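Local coordinates for sulfur oxidation protein soxB (Thermus thermophilus, PDB 2WDE) that probably acts as a hydrolase of the 5'-nucleotidase family in sulfur oxidation, binding two manganese ions and thiosulfate at one site, at residues Ser162-Thr167 with Phe427-Leu432; Asn264-Asp269 with Ile282-Thr287; His286-Thr291 with Gly305-Lys310; Phe400-Arg405 with Ala505-Arg510. All coordinates share one frame; numbering follows the deposited sequence.

Contact 1 (Ser162-Thr167 with Phe427-Leu432). With MN (manganese (II) ion), chain G; THJ (thiosulfate), chain H.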
loop_
_atom_site.group_PDB
_atom_site.type_symbol
_atom_site.label_atom_id
_atom_site.label_comp_id
_atom_site.label_asym_id
_atom_site.label_seq_id
_atom_site.Cartn_x
_atom_site.Cartn_y
_atom_site.Cartn_z
ATOM N N SER A 162 -11.427 0.340 4.946
ATOM C CA SER A 162 -10.461 1.334 5.410
ATOM C C SER A 162 -9.232 0.829 6.149
ATOM O O SER A 162 -9.174 -0.302 6.642
ATOM C CB SER A 162 -11.184 2.302 6.353
ATOM O OG SER A 162 -11.416 1.659 7.605
ATOM N N HIS A 163 -8.283 1.750 6.283
ATOM C CA HIS A 163 -7.085 1.561 7.078
ATOM C C HIS A 163 -6.524 2.945 7.398
ATOM O O HIS A 163 -6.862 3.526 8.435
ATOM C CB HIS A 163 -6.034 0.679 6.411
ATOM C CG HIS A 163 -4.706 0.700 7.123
ATOM N ND1 HIS A 163 -3.545 0.217 6.563
ATOM C CD2 HIS A 163 -4.362 1.174 8.346
ATOM C CE1 HIS A 163 -2.538 0.409 7.399
ATOM N NE2 HIS A 163 -3.011 0.968 8.500
ATOM N N TRP A 164 -5.707 3.486 6.491
ATOM C CA TRP A 164 -5.080 4.796 6.691
ATOM C C TRP A 164 -6.075 5.963 6.787
ATOM O O TRP A 164 -5.730 7.061 7.237
ATOM C CB TRP A 164 -4.011 5.056 5.621
ATOM C CG TRP A 164 -2.653 4.449 5.943
ATOM C CD1 TRP A 164 -2.244 3.166 5.701
ATOM C CD2 TRP A 164 -1.548 5.107 6.577
ATOM N NE1 TRP A 164 -0.938 2.997 6.111
ATOM C CE2 TRP A 164 -0.496 4.171 6.666
ATOM C CE3 TRP A 164 -1.343 6.404 7.070
ATOM C CZ2 TRP A 164 0.719 4.466 7.284
ATOM C CZ3 TRP A 164 -0.120 6.705 7.660
ATOM C CH2 TRP A 164 0.898 5.742 7.747
ATOM N N GLU A 165 -7.307 5.717 6.359
ATOM C CA GLU A 165 -8.377 6.712 6.464
ATOM C C GLU A 165 -8.434 7.238 7.905
ATOM O O GLU A 165 -8.685 8.423 8.143
ATOM C CB GLU A 165 -9.731 6.049 6.149
ATOM C CG GLU A 165 -10.099 5.974 4.670
ATOM C CD GLU A 165 -9.158 5.086 3.877
ATOM O OE1 GLU A 165 -8.654 4.098 4.438
ATOM O OE2 GLU A 165 -8.954 5.355 2.680
ATOM N N TRP A 166 -8.225 6.345 8.861
ATOM C CA TRP A 166 -8.327 6.715 10.264
ATOM C C TRP A 166 -7.271 7.687 10.770
ATOM O O TRP A 166 -7.434 8.262 11.847
ATOM C CB TRP A 166 -8.501 5.485 11.160
ATOM C CG TRP A 166 -9.752 4.731 10.800
ATOM C CD1 TRP A 166 -9.864 3.693 9.909
ATOM C CD2 TRP A 166 -11.086 5.071 11.190
ATOM N NE1 TRP A 166 -11.194 3.346 9.751
ATOM C CE2 TRP A 166 -11.958 4.159 10.553
ATOM C CE3 TRP A 166 -11.627 6.045 12.037
ATOM C CZ2 TRP A 166 -13.342 4.191 10.741
ATOM C CZ3 TRP A 166 -13.005 6.089 12.206
ATOM C CH2 TRP A 166 -13.844 5.160 11.570
ATOM N N THR A 167 -6.221 7.918 9.976
ATOM C CA THR A 167 -5.190 8.871 10.384
ATOM C C THR A 167 -5.687 10.300 10.257
ATOM O O THR A 167 -5.007 11.255 10.638
ATOM C CB THR A 167 -3.817 8.631 9.723
ATOM O OG1 THR A 167 -3.908 8.837 8.313
ATOM C CG2 THR A 167 -3.331 7.220 10.035
ATOM N N PHE A 427 2.366 11.800 5.964
ATOM C CA PHE A 427 1.681 11.281 7.155
ATOM C C PHE A 427 0.929 12.470 7.765
ATOM O O PHE A 427 1.375 13.604 7.629
ATOM C CB PHE A 427 2.707 10.867 8.213
ATOM C CG PHE A 427 3.568 9.699 7.824
ATOM C CD1 PHE A 427 3.307 8.435 8.334
ATOM C CD2 PHE A 427 4.706 9.882 7.047
ATOM C CE1 PHE A 427 4.132 7.352 8.017
ATOM C CE2 PHE A 427 5.511 8.799 6.704
ATOM C CZ PHE A 427 5.230 7.548 7.189
ATOM N N THR A 428 -0.152 12.210 8.505
ATOM C CA THR A 428 -0.846 13.292 9.209
ATOM C C THR A 428 -0.029 13.618 10.460
ATOM O O THR A 428 -0.230 14.657 11.087
ATOM C CB THR A 428 -2.309 12.943 9.576
ATOM O OG1 THR A 428 -2.337 11.682 10.231
ATOM C CG2 THR A 428 -3.207 12.925 8.322
ATOM N N TYR A 429 0.888 12.716 10.807
ATOM C CA TYR A 429 1.805 12.887 11.934
ATOM C C TYR A 429 3.221 12.724 11.362
ATOM O O TYR A 429 3.889 11.715 11.591
ATOM C CB TYR A 429 1.572 11.814 12.999
ATOM C CG TYR A 429 1.431 10.395 12.471
ATOM C CD1 TYR A 429 2.426 9.448 12.691
ATOM C CD2 TYR A 429 0.281 9.992 11.791
ATOM C CE1 TYR A 429 2.284 8.135 12.238
ATOM C CE2 TYR A 429 0.132 8.681 11.334
ATOM C CZ TYR A 429 1.131 7.764 11.555
ATOM O OH TYR A 429 0.962 6.463 11.121
ATOM N N PRO A 430 3.702 13.735 10.637
ATOM C CA PRO A 430 4.981 13.665 9.911
ATOM C C PRO A 430 6.227 14.065 10.697
ATOM O O PRO A 430 7.321 14.115 10.141
ATOM C CB PRO A 430 4.763 14.675 8.785
ATOM C CG PRO A 430 3.926 15.751 9.456
ATOM C CD PRO A 430 2.972 14.989 10.355
ATOM N N GLU A 431 6.057 14.379 11.973
ATOM C CA GLU A 431 7.155 14.864 12.799
ATOM C C GLU A 431 8.392 13.981 12.828
ATOM O O GLU A 431 8.302 12.771 13.034
ATOM C CB GLU A 431 6.674 15.111 14.229
ATOM C CG GLU A 431 5.717 16.282 14.355
ATOM C CD GLU A 431 4.286 15.894 14.020
ATOM O OE1 GLU A 431 4.022 14.692 13.775
ATOM O OE2 GLU A 431 3.422 16.791 14.020
ATOM N N LEU A 432 9.554 14.619 12.690
ATOM C CA LEU A 432 10.824 13.933 12.796
ATOM C C LEU A 432 11.265 14.110 14.235
ATOM O O LEU A 432 11.310 15.238 14.754
ATOM C CB LEU A 432 11.860 14.559 11.849
ATOM C CG LEU A 432 13.311 14.076 12.004
ATOM C CD1 LEU A 432 13.454 12.616 11.534
ATOM C CD2 LEU A 432 14.255 14.985 11.231
HETATM MN MN MN G . -3.000 -0.525 4.546
HETATM S S1 THJ H . 0.270 0.348 4.197
HETATM O O1 THJ H . -0.856 0.311 5.108
HETATM O O2 THJ H . 0.067 1.242 3.060
HETATM O O3 THJ H . 0.702 -0.987 3.793
HETATM S S2 THJ H . 1.822 1.142 5.248
HETATM O O HOH W 1 -1.720 9.879 7.299
HETATM O O HOH W 2 -1.656 -0.691 2.657
#

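Contact 2 (Asn264-Asp269 with Ile282-Thr287). With MN (manganese (II) ion), chain G; THJ (thiosulfate), chain H.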
loop_
_atom_site.group_PDB
_atom_site.type_symbol
_atom_site.label_atom_id
_atom_site.label_comp_id
_atom_site.label_asym_id
_atom_site.label_seq_id
_atom_site.Cartn_x
_atom_site.Cartn_y
_atom_site.Cartn_z
ATOM N N ASN A 264 -7.151 -6.618 5.276
ATOM C CA ASN A 264 -6.464 -7.393 6.309
ATOM C C ASN A 264 -5.004 -7.563 5.925
ATOM O O ASN A 264 -4.147 -7.756 6.791
ATOM C CB ASN A 264 -7.033 -8.824 6.384
ATOM C CG ASN A 264 -8.358 -8.913 7.099
ATOM O OD1 ASN A 264 -8.608 -8.195 8.068
ATOM N ND2 ASN A 264 -9.176 -9.890 6.691
ATOM N N GLY A 265 -4.753 -7.640 4.617
ATOM C CA GLY A 265 -3.439 -7.957 4.077
ATOM C C GLY A 265 -3.601 -9.338 3.439
ATOM O O GLY A 265 -4.294 -10.204 3.988
ATOM N N MET A 266 -3.007 -9.541 2.266
ATOM C CA MET A 266 -3.188 -10.799 1.538
ATOM C C MET A 266 -2.821 -12.100 2.240
ATOM O O MET A 266 -3.487 -13.115 2.034
ATOM C CB MET A 266 -2.563 -10.743 0.136
ATOM C CG MET A 266 -3.067 -11.852 -0.767
ATOM S SD MET A 266 -2.653 -11.625 -2.503
ATOM C CE MET A 266 -0.888 -12.068 -2.529
ATOM N N GLN A 267 -1.744 -12.104 3.022
ATOM C CA GLN A 267 -1.349 -13.332 3.725
ATOM C C GLN A 267 -2.364 -13.658 4.823
ATOM O O GLN A 267 -2.675 -14.829 5.081
ATOM C CB GLN A 267 0.060 -13.200 4.304
ATOM C CG GLN A 267 1.115 -12.922 3.249
ATOM C CD GLN A 267 1.064 -13.920 2.098
ATOM O OE1 GLN A 267 1.050 -15.140 2.307
ATOM N NE2 GLN A 267 1.060 -13.406 0.876
ATOM N N LEU A 268 -2.882 -12.618 5.463
ATOM C CA LEU A 268 -3.906 -12.799 6.483
ATOM C C LEU A 268 -5.187 -13.286 5.805
ATOM O O LEU A 268 -5.843 -14.199 6.286
ATOM C CB LEU A 268 -4.158 -11.494 7.244
ATOM C CG LEU A 268 -5.217 -11.556 8.353
ATOM C CD1 LEU A 268 -5.110 -12.829 9.242
ATOM C CD2 LEU A 268 -5.131 -10.291 9.196
ATOM N N ASP A 269 -5.523 -12.691 4.667
ATOM C CA ASP A 269 -6.702 -13.124 3.917
ATOM C C ASP A 269 -6.548 -14.608 3.578
ATOM O O ASP A 269 -7.502 -15.380 3.670
ATOM C CB ASP A 269 -6.859 -12.312 2.622
ATOM C CG ASP A 269 -7.421 -10.921 2.864
ATOM O OD1 ASP A 269 -8.040 -10.697 3.929
ATOM O OD2 ASP A 269 -7.236 -10.044 1.996
ATOM N N ILE A 282 -11.936 -13.180 -2.380
ATOM C CA ILE A 282 -11.427 -12.125 -1.506
ATOM C C ILE A 282 -10.673 -11.149 -2.385
ATOM O O ILE A 282 -9.836 -11.566 -3.178
ATOM C CB ILE A 282 -10.494 -12.634 -0.376
ATOM C CG1 ILE A 282 -11.235 -13.570 0.587
ATOM C CG2 ILE A 282 -9.971 -11.431 0.426
ATOM C CD1 ILE A 282 -10.309 -14.331 1.558
ATOM N N LEU A 283 -11.004 -9.868 -2.265
ATOM C CA LEU A 283 -10.315 -8.800 -2.979
ATOM C C LEU A 283 -9.375 -8.264 -1.901
ATOM O O LEU A 283 -9.800 -7.543 -1.001
ATOM C CB LEU A 283 -11.308 -7.731 -3.425
ATOM C CG LEU A 283 -12.352 -8.273 -4.416
ATOM C CD1 LEU A 283 -13.341 -7.176 -4.795
ATOM C CD2 LEU A 283 -11.670 -8.857 -5.663
ATOM N N SER A 284 -8.111 -8.677 -1.990
ATOM C CA SER A 284 -7.097 -8.365 -0.984
ATOM C C SER A 284 -6.341 -7.048 -1.143
ATOM O O SER A 284 -5.486 -6.909 -2.021
ATOM C CB SER A 284 -6.082 -9.514 -0.876
ATOM O OG SER A 284 -6.694 -10.721 -0.465
ATOM N N GLY A 285 -6.598 -6.105 -0.238
ATOM C CA GLY A 285 -5.880 -4.842 -0.235
ATOM C C GLY A 285 -4.756 -4.896 0.806
ATOM O O GLY A 285 -4.390 -5.977 1.266
ATOM N N HIS A 286 -4.232 -3.724 1.175
ATOM C CA HIS A 286 -3.193 -3.550 2.199
ATOM C C HIS A 286 -1.762 -3.937 1.848
ATOM O O HIS A 286 -0.833 -3.182 2.134
ATOM C CB HIS A 286 -3.578 -4.182 3.532
ATOM C CG HIS A 286 -2.581 -3.926 4.626
ATOM N ND1 HIS A 286 -2.326 -2.665 5.128
ATOM C CD2 HIS A 286 -1.771 -4.773 5.305
ATOM C CE1 HIS A 286 -1.383 -2.744 6.051
ATOM N NE2 HIS A 286 -1.033 -4.012 6.181
ATOM N N THR A 287 -1.572 -5.131 1.294
ATOM C CA THR A 287 -0.218 -5.571 0.975
ATOM C C THR A 287 0.312 -5.037 -0.351
ATOM O O THR A 287 1.471 -5.265 -0.686
ATOM C CB THR A 287 -0.046 -7.091 1.132
ATOM O OG1 THR A 287 -1.225 -7.758 0.660
ATOM C CG2 THR A 287 0.169 -7.447 2.615
HETATM MN MN MN G . -3.000 -0.525 4.546
HETATM S S1 THJ H . 0.270 0.348 4.197
HETATM O O1 THJ H . -0.856 0.311 5.108
HETATM O O2 THJ H . 0.067 1.242 3.060
HETATM O O3 THJ H . 0.702 -0.987 3.793
HETATM S S2 THJ H . 1.822 1.142 5.248
HETATM O O HOH W 3 -6.468 -7.664 2.403
HETATM O O HOH W 2 -1.656 -0.691 2.657
#

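Contact 3 (His286-Thr291 with Gly305-Lys310). With MN (manganese (II) ion), chain G; MN (manganese (II) ion), chain F; THJ (thiosulfate), chain H.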
loop_
_atom_site.group_PDB
_atom_site.type_symbol
_atom_site.label_atom_id
_atom_site.label_comp_id
_atom_site.label_asym_id
_atom_site.label_seq_id
_atom_site.Cartn_x
_atom_site.Cartn_y
_atom_site.Cartn_z
ATOM N N HIS A 286 -4.232 -3.724 1.175
ATOM C CA HIS A 286 -3.193 -3.550 2.199
ATOM C C HIS A 286 -1.762 -3.937 1.848
ATOM O O HIS A 286 -0.833 -3.182 2.134
ATOM C CB HIS A 286 -3.578 -4.182 3.532
ATOM C CG HIS A 286 -2.581 -3.926 4.626
ATOM N ND1 HIS A 286 -2.326 -2.665 5.128
ATOM C CD2 HIS A 286 -1.771 -4.773 5.305
ATOM C CE1 HIS A 286 -1.383 -2.744 6.051
ATOM N NE2 HIS A 286 -1.033 -4.012 6.181
ATOM N N THR A 287 -1.572 -5.131 1.294
ATOM C CA THR A 287 -0.218 -5.571 0.975
ATOM C C THR A 287 0.312 -5.037 -0.351
ATOM O O THR A 287 1.471 -5.265 -0.686
ATOM C CB THR A 287 -0.046 -7.091 1.132
ATOM O OG1 THR A 287 -1.225 -7.758 0.660
ATOM C CG2 THR A 287 0.169 -7.447 2.615
ATOM N N HIS A 288 -0.523 -4.291 -1.081
ATOM C CA HIS A 288 -0.107 -3.678 -2.350
ATOM C C HIS A 288 0.353 -4.729 -3.375
ATOM O O HIS A 288 1.223 -4.476 -4.196
ATOM C CB HIS A 288 1.013 -2.635 -2.107
ATOM C CG HIS A 288 0.568 -1.412 -1.353
ATOM N ND1 HIS A 288 1.173 -0.186 -1.503
ATOM C CD2 HIS A 288 -0.414 -1.232 -0.433
ATOM C CE1 HIS A 288 0.599 0.695 -0.697
ATOM N NE2 HIS A 288 -0.377 0.088 -0.050
ATOM N N ASP A 289 -0.263 -5.905 -3.334
ATOM C CA ASP A 289 0.104 -7.004 -4.224
ATOM C C ASP A 289 -0.513 -6.912 -5.630
ATOM O O ASP A 289 -1.447 -6.142 -5.873
ATOM C CB ASP A 289 -0.296 -8.326 -3.562
ATOM C CG ASP A 289 0.616 -8.690 -2.390
ATOM O OD1 ASP A 289 1.855 -8.646 -2.578
ATOM O OD2 ASP A 289 0.107 -8.990 -1.282
ATOM N N LEU A 290 0.007 -7.733 -6.542
ATOM C CA LEU A 290 -0.549 -7.880 -7.884
ATOM C C LEU A 290 -0.718 -9.365 -8.152
ATOM O O LEU A 290 0.217 -10.141 -7.933
ATOM C CB LEU A 290 0.369 -7.274 -8.957
ATOM C CG LEU A 290 0.117 -5.786 -9.249
ATOM C CD1 LEU A 290 1.338 -5.146 -9.899
ATOM C CD2 LEU A 290 -1.125 -5.564 -10.107
ATOM N N THR A 291 -1.912 -9.755 -8.604
ATOM C CA THR A 291 -2.205 -11.148 -8.930
ATOM C C THR A 291 -2.829 -11.229 -10.327
ATOM O O THR A 291 -4.045 -11.197 -10.467
ATOM C CB THR A 291 -3.145 -11.797 -7.894
ATOM O OG1 THR A 291 -4.321 -10.993 -7.743
ATOM C CG2 THR A 291 -2.450 -11.960 -6.539
ATOM N N GLY A 305 -5.363 -5.936 -4.840
ATOM C CA GLY A 305 -5.752 -4.613 -5.303
ATOM C C GLY A 305 -4.663 -3.687 -5.814
ATOM O O GLY A 305 -4.950 -2.572 -6.245
ATOM N N SER A 306 -3.416 -4.155 -5.806
ATOM C CA SER A 306 -2.293 -3.349 -6.289
ATOM C C SER A 306 -2.217 -2.041 -5.510
ATOM O O SER A 306 -2.495 -2.031 -4.313
ATOM C CB SER A 306 -2.407 -3.083 -7.796
ATOM O OG SER A 306 -1.192 -2.545 -8.309
ATOM N N ALA A 307 -1.868 -0.941 -6.181
ATOM C CA ALA A 307 -1.715 0.316 -5.454
ATOM C C ALA A 307 -1.393 1.546 -6.289
ATOM O O ALA A 307 -0.944 1.448 -7.437
ATOM C CB ALA A 307 -0.642 0.145 -4.375
ATOM N N ALA A 308 -1.589 2.708 -5.668
ATOM C CA ALA A 308 -1.220 4.000 -6.254
ATOM C C ALA A 308 -1.901 4.315 -7.572
ATOM O O ALA A 308 -1.428 5.185 -8.323
ATOM C CB ALA A 308 0.310 4.079 -6.417
ATOM N N GLY A 309 -3.019 3.635 -7.832
ATOM C CA GLY A 309 -3.805 3.803 -9.044
ATOM C C GLY A 309 -3.200 3.148 -10.278
ATOM O O GLY A 309 -3.623 3.419 -11.409
ATOM N N LYS A 310 -2.203 2.288 -10.079
ATOM C CA LYS A 310 -1.532 1.674 -11.226
ATOM C C LYS A 310 -2.356 0.671 -12.036
ATOM O O LYS A 310 -2.110 0.496 -13.228
ATOM C CB LYS A 310 -0.158 1.094 -10.856
ATOM C CG LYS A 310 -0.194 -0.248 -10.144
ATOM C CD LYS A 310 1.192 -0.603 -9.584
ATOM C CE LYS A 310 2.181 -0.977 -10.691
ATOM N NZ LYS A 310 3.534 -1.388 -10.141
HETATM MN MN MN G . -3.000 -0.525 4.546
HETATM MN MN MN F . -1.651 0.968 1.603
HETATM S S1 THJ H . 0.270 0.348 4.197
HETATM O O1 THJ H . -0.856 0.311 5.108
HETATM O O2 THJ H . 0.067 1.242 3.060
HETATM O O3 THJ H . 0.702 -0.987 3.793
HETATM S S2 THJ H . 1.822 1.142 5.248
HETATM O O HOH W 2 -1.656 -0.691 2.657
HETATM O O HOH W 4 1.043 -3.298 -6.744
#

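Contact 4 (Phe400-Arg405 with Ala505-Arg510). With THJ (thiosulfate), chain H.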
loop_
_atom_site.group_PDB
_atom_site.type_symbol
_atom_site.label_atom_id
_atom_site.label_comp_id
_atom_site.label_asym_id
_atom_site.label_seq_id
_atom_site.Cartn_x
_atom_site.Cartn_y
_atom_site.Cartn_z
ATOM N N PHE A 400 16.102 6.075 11.352
ATOM C CA PHE A 400 15.107 5.025 11.134
ATOM C C PHE A 400 13.972 5.565 10.262
ATOM O O PHE A 400 13.199 6.413 10.714
ATOM C CB PHE A 400 14.508 4.592 12.476
ATOM C CG PHE A 400 15.468 3.849 13.355
ATOM C CD1 PHE A 400 15.423 2.461 13.436
ATOM C CD2 PHE A 400 16.374 4.540 14.152
ATOM C CE1 PHE A 400 16.299 1.774 14.257
ATOM C CE2 PHE A 400 17.249 3.859 14.990
ATOM C CZ PHE A 400 17.232 2.484 15.027
ATOM N N SER A 401 13.862 5.054 9.034
ATOM C CA SER A 401 12.808 5.456 8.103
ATOM C C SER A 401 11.684 4.412 8.097
ATOM O O SER A 401 11.949 3.208 8.129
ATOM C CB SER A 401 13.396 5.581 6.696
ATOM O OG SER A 401 14.136 6.789 6.575
ATOM N N PRO A 402 10.418 4.861 8.020
ATOM C CA PRO A 402 9.295 3.918 8.055
ATOM C C PRO A 402 9.122 3.128 6.762
ATOM O O PRO A 402 8.991 3.703 5.681
ATOM C CB PRO A 402 8.087 4.832 8.304
ATOM C CG PRO A 402 8.463 6.113 7.649
ATOM C CD PRO A 402 9.958 6.257 7.883
ATOM N N ALA A 403 9.060 1.807 6.893
ATOM C CA ALA A 403 8.911 0.938 5.736
ATOM C C ALA A 403 7.466 0.798 5.279
ATOM O O ALA A 403 6.967 -0.315 5.087
ATOM C CB ALA A 403 9.537 -0.419 6.007
ATOM N N VAL A 404 6.793 1.930 5.099
ATOM C CA VAL A 404 5.432 1.922 4.563
ATOM C C VAL A 404 5.482 1.438 3.106
ATOM O O VAL A 404 6.533 1.504 2.460
ATOM C CB VAL A 404 4.739 3.308 4.693
ATOM C CG1 VAL A 404 4.614 3.703 6.177
ATOM C CG2 VAL A 404 5.493 4.386 3.889
ATOM N N ARG A 405 4.351 0.930 2.622
ATOM C CA ARG A 405 4.197 0.407 1.263
ATOM C C ARG A 405 3.796 1.483 0.257
ATOM O O ARG A 405 3.837 1.262 -0.948
ATOM C CB ARG A 405 3.094 -0.651 1.269
ATOM C CG ARG A 405 3.456 -1.922 2.019
ATOM C CD ARG A 405 2.477 -3.055 1.706
ATOM N NE ARG A 405 2.871 -4.270 2.418
ATOM C CZ ARG A 405 2.567 -4.516 3.693
ATOM N NH1 ARG A 405 1.818 -3.664 4.379
ATOM N NH2 ARG A 405 2.998 -5.620 4.281
ATOM N N ALA A 505 17.271 9.316 14.810
ATOM C CA ALA A 505 16.207 10.157 14.270
ATOM C C ALA A 505 15.159 9.172 13.730
ATOM O O ALA A 505 15.509 8.115 13.247
ATOM C CB ALA A 505 16.746 11.037 13.135
ATOM N N ALA A 506 13.879 9.508 13.825
ATOM C CA ALA A 506 12.836 8.605 13.331
ATOM C C ALA A 506 11.593 9.411 13.027
ATOM O O ALA A 506 11.359 10.445 13.646
ATOM C CB ALA A 506 12.514 7.527 14.372
ATOM N N TYR A 507 10.805 8.938 12.067
ATOM C CA TYR A 507 9.548 9.588 11.728
ATOM C C TYR A 507 8.559 8.535 11.231
ATOM O O TYR A 507 8.955 7.450 10.787
ATOM C CB TYR A 507 9.770 10.690 10.677
ATOM C CG TYR A 507 10.001 10.172 9.268
ATOM C CD1 TYR A 507 8.940 10.030 8.392
ATOM C CD2 TYR A 507 11.283 9.847 8.813
ATOM C CE1 TYR A 507 9.127 9.564 7.109
ATOM C CE2 TYR A 507 11.488 9.369 7.507
ATOM C CZ TYR A 507 10.393 9.234 6.665
ATOM O OH TYR A 507 10.533 8.774 5.376
ATOM N N GLY A 508 7.273 8.839 11.337
ATOM C CA GLY A 508 6.223 7.946 10.870
ATOM C C GLY A 508 5.969 6.710 11.717
ATOM O O GLY A 508 5.323 5.775 11.243
ATOM N N GLY A 509 6.436 6.712 12.970
ATOM C CA GLY A 509 6.262 5.586 13.872
ATOM C C GLY A 509 6.182 5.913 15.360
ATOM O O GLY A 509 5.698 6.969 15.759
ATOM N N ARG A 510 6.680 4.998 16.183
ATOM C CA ARG A 510 6.627 5.157 17.634
ATOM C C ARG A 510 7.971 4.937 18.309
ATOM O O ARG A 510 8.040 4.841 19.537
ATOM C CB ARG A 510 5.656 4.122 18.217
ATOM C CG ARG A 510 4.208 4.371 17.893
ATOM C CD ARG A 510 3.378 3.139 18.204
ATOM N NE ARG A 510 1.965 3.430 18.050
ATOM C CZ ARG A 510 0.989 2.796 18.692
ATOM N NH1 ARG A 510 1.262 1.810 19.543
ATOM N NH2 ARG A 510 -0.260 3.160 18.477
HETATM S S1 THJ H . 0.270 0.348 4.197
HETATM O O1 THJ H . -0.856 0.311 5.108
HETATM O O2 THJ H . 0.067 1.242 3.060
HETATM O O3 THJ H . 0.702 -0.987 3.793
HETATM S S2 THJ H . 1.822 1.142 5.248
HETATM O O HOH W 5 10.557 5.194 11.877
HETATM O O HOH W 6 12.662 7.780 4.668
#

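Contact 1 (Ser162-Thr167 with Phe427-Leu432)
Phe-427 brings one corner of its ring to the rim of the Trp-164 indole: CE1 lies 3.6 Å from Trp-164 CH2 and close to the indole plane, with the two rings inclined at 62°. Elsewhere on its edge the indole serves the active site, where NE1 donates to O1 of the thiosulfate, although the position of that oxygen is less certain. O1 also binds the manganese ion held by His-163 ND1. Thr-428 is the polar link. With OG1 set between its backbone N and carbonyl carbon (chi1 50°), the hydroxyl donates to Thr-167 O at 2.7 Å, tilted 34° from the carbonyl plane, while Thr-428 N reaches Thr-167 OG1 through a water. Tyr-429 crosses Trp-164 at about a right angle; its OH, hydrogen-bonded to His-226, lies 3.5 Å from Trp-164 CH2, and its ring edge meets Thr-167 CG2. A leucine in place of Trp-164 would probably deprive the thiosulfate of an N-H donor and open a gap beside Phe-427 and Tyr-429. The contact thus joins the metal-binding loop between strand 159-160 and helix 170-179 to the connection from helix 418-425 into strand 431-438.

Contact 2 (Asn264-Asp269 with Ile282-Thr287)
Asn-264 approaches His-286 with its backbone O, 4.1 Å from CD2, while its side chain turns back along its own segment and ND2 donates to Asp-269 OD1, nearly in the amide plane. At Gly-265, the N-cap, CA abuts the edge of the His-286 imidazole, 3.8 Å from CD2; a beta carbon would be pressed against that ring and against the preceding carbonyl. With CG anti to the backbone N (chi1 -175°), His-286 binds manganese through ND1 at 2.3 Å, alongside His-163, His-263 and Asp-132. Gly-265 N donates to a water that in turn donates to Gly-285 O and Asp-269 OD2. Met-266 N makes a straight bond to Thr-287 OG1 (3.0 Å, 164°), a hydroxyl that also pairs with Asp-289. One helical turn on, Asp-269 OD2 accepts from Ser-284 OG at 2.6 Å on its anti side; the bond holds for the serine conformer described and is less sure for a second one. Replacing Asp-269 with an alanine would probably leave Asn-264 ND2 without its acceptor, as well as Ser-284 OG in this conformer, and the water with one acceptor fewer. The network ties together the beta-alpha-beta crossover whose final loop carries His-286. OD1 also pairs with Ser-262; with Asn-264, Ser-284 and a water the carboxylate thus meets neutral partners, a setting consistent with its ionised form.

Contact 3 (His286-Thr291 with Gly305-Lys310)
The imidazole of His-288 carries the Ala-307 methyl over one face: CB sits 3.7 Å from the ring centroid and 26° off its normal, a CH-pi contact displaced toward ND1. At the NE2 end the ring binds the second manganese ion at 2.3 Å, a site completed by Asp-36, His-38, Asp-132, a thiosulfate oxygen and a water that bridges the two metals and donates to His-286 O. The Asp-289 carboxylate is met from above its plane by the Thr-287 hydroxyl. Backbone contacts bring the two loops together. His-288 CA directs its hydrogen at Ser-306 O (3.5 Å, 163° at H), and Ser-306 N gives a weak, bent bond to Asp-289 O at 2.8 Å. The Ser-306 hydroxyl, with OG anti to the backbone N (chi1 -168°), extends beside Leu-290, 3.5 Å from CD2, and donates to a water that in turn donates to His-288 O. Farther along, Lys-310 CE passes 4.3 Å from Leu-290 CD1 on its way to a salt bridge between NZ and Glu-48. A type I' turn from Ala-307 to Lys-310 shapes this loop. The two loops leave the C-terminal ends of the neighbouring parallel strands 281-284 and 300-304, and the second leads into strand 311-320 of the other sheet in the metal-binding half of the chain.

Contact 4 (Phe400-Arg405 with Ala505-Arg510)
Phe-400 and Ala-505 join parallel strands 398-401 and 501-507 of the mixed sheet in the 5'-nucleotidase C-terminal domain, Phe-400 N donating to Ala-505 O at 2.8 Å (166°). Next to this bond Ala-506 CA lies 3.4 Å from Phe-400 O in a CA-H...O contact, and the CB atoms of Phe-400 and Ala-506 touch on one side of the sheet. Beside it a water donates to both Phe-400 O and Tyr-507 O, joining the two backbones. Here Pro-402 lays CD over the Tyr-507 ring face, 3.5 Å from the centroid and 20° off the normal, a tight CH-pi contact. Tyr-507 presents that face because CG stands between its backbone N and carbonyl carbon (chi1 75°). A second water links Tyr-507 OH with Ser-401 OG, while helix 380-392 packs on both residues. Beyond Pro-402 the chain runs to the active site, where Val-404 CB lies 3.7 Å from thiosulfate S2 and Arg-405 NH1 donates in the guanidinium plane to thiosulfate O3 at 3.0 Å.

All four contacts are largely buried, contact 3 entirely so, but they divide by domain. Contacts 2 and 3 lie in the metal-binding half and share His-286 and Thr-287: contact 2, mainly polar, sets helix 266-273 on strand 281-284, while contact 3 joins the loops after strands 281-284 and 300-304 by backbone bonds and methyl-on-imidazole packing. Contact 4 lies within the C-terminal domain and relies on strand pairing and proline-aromatic packing. Contact 1 spans the halves and meets contact 4 where Phe-427 packs on Pro-402, beside the adjoining strands 431-438 and 501-507. The thiosulfate touches residues of every contact: the first three carry manganese ligands, whereas contact 4 contributes Arg-405, whose CD packs against His-286 O.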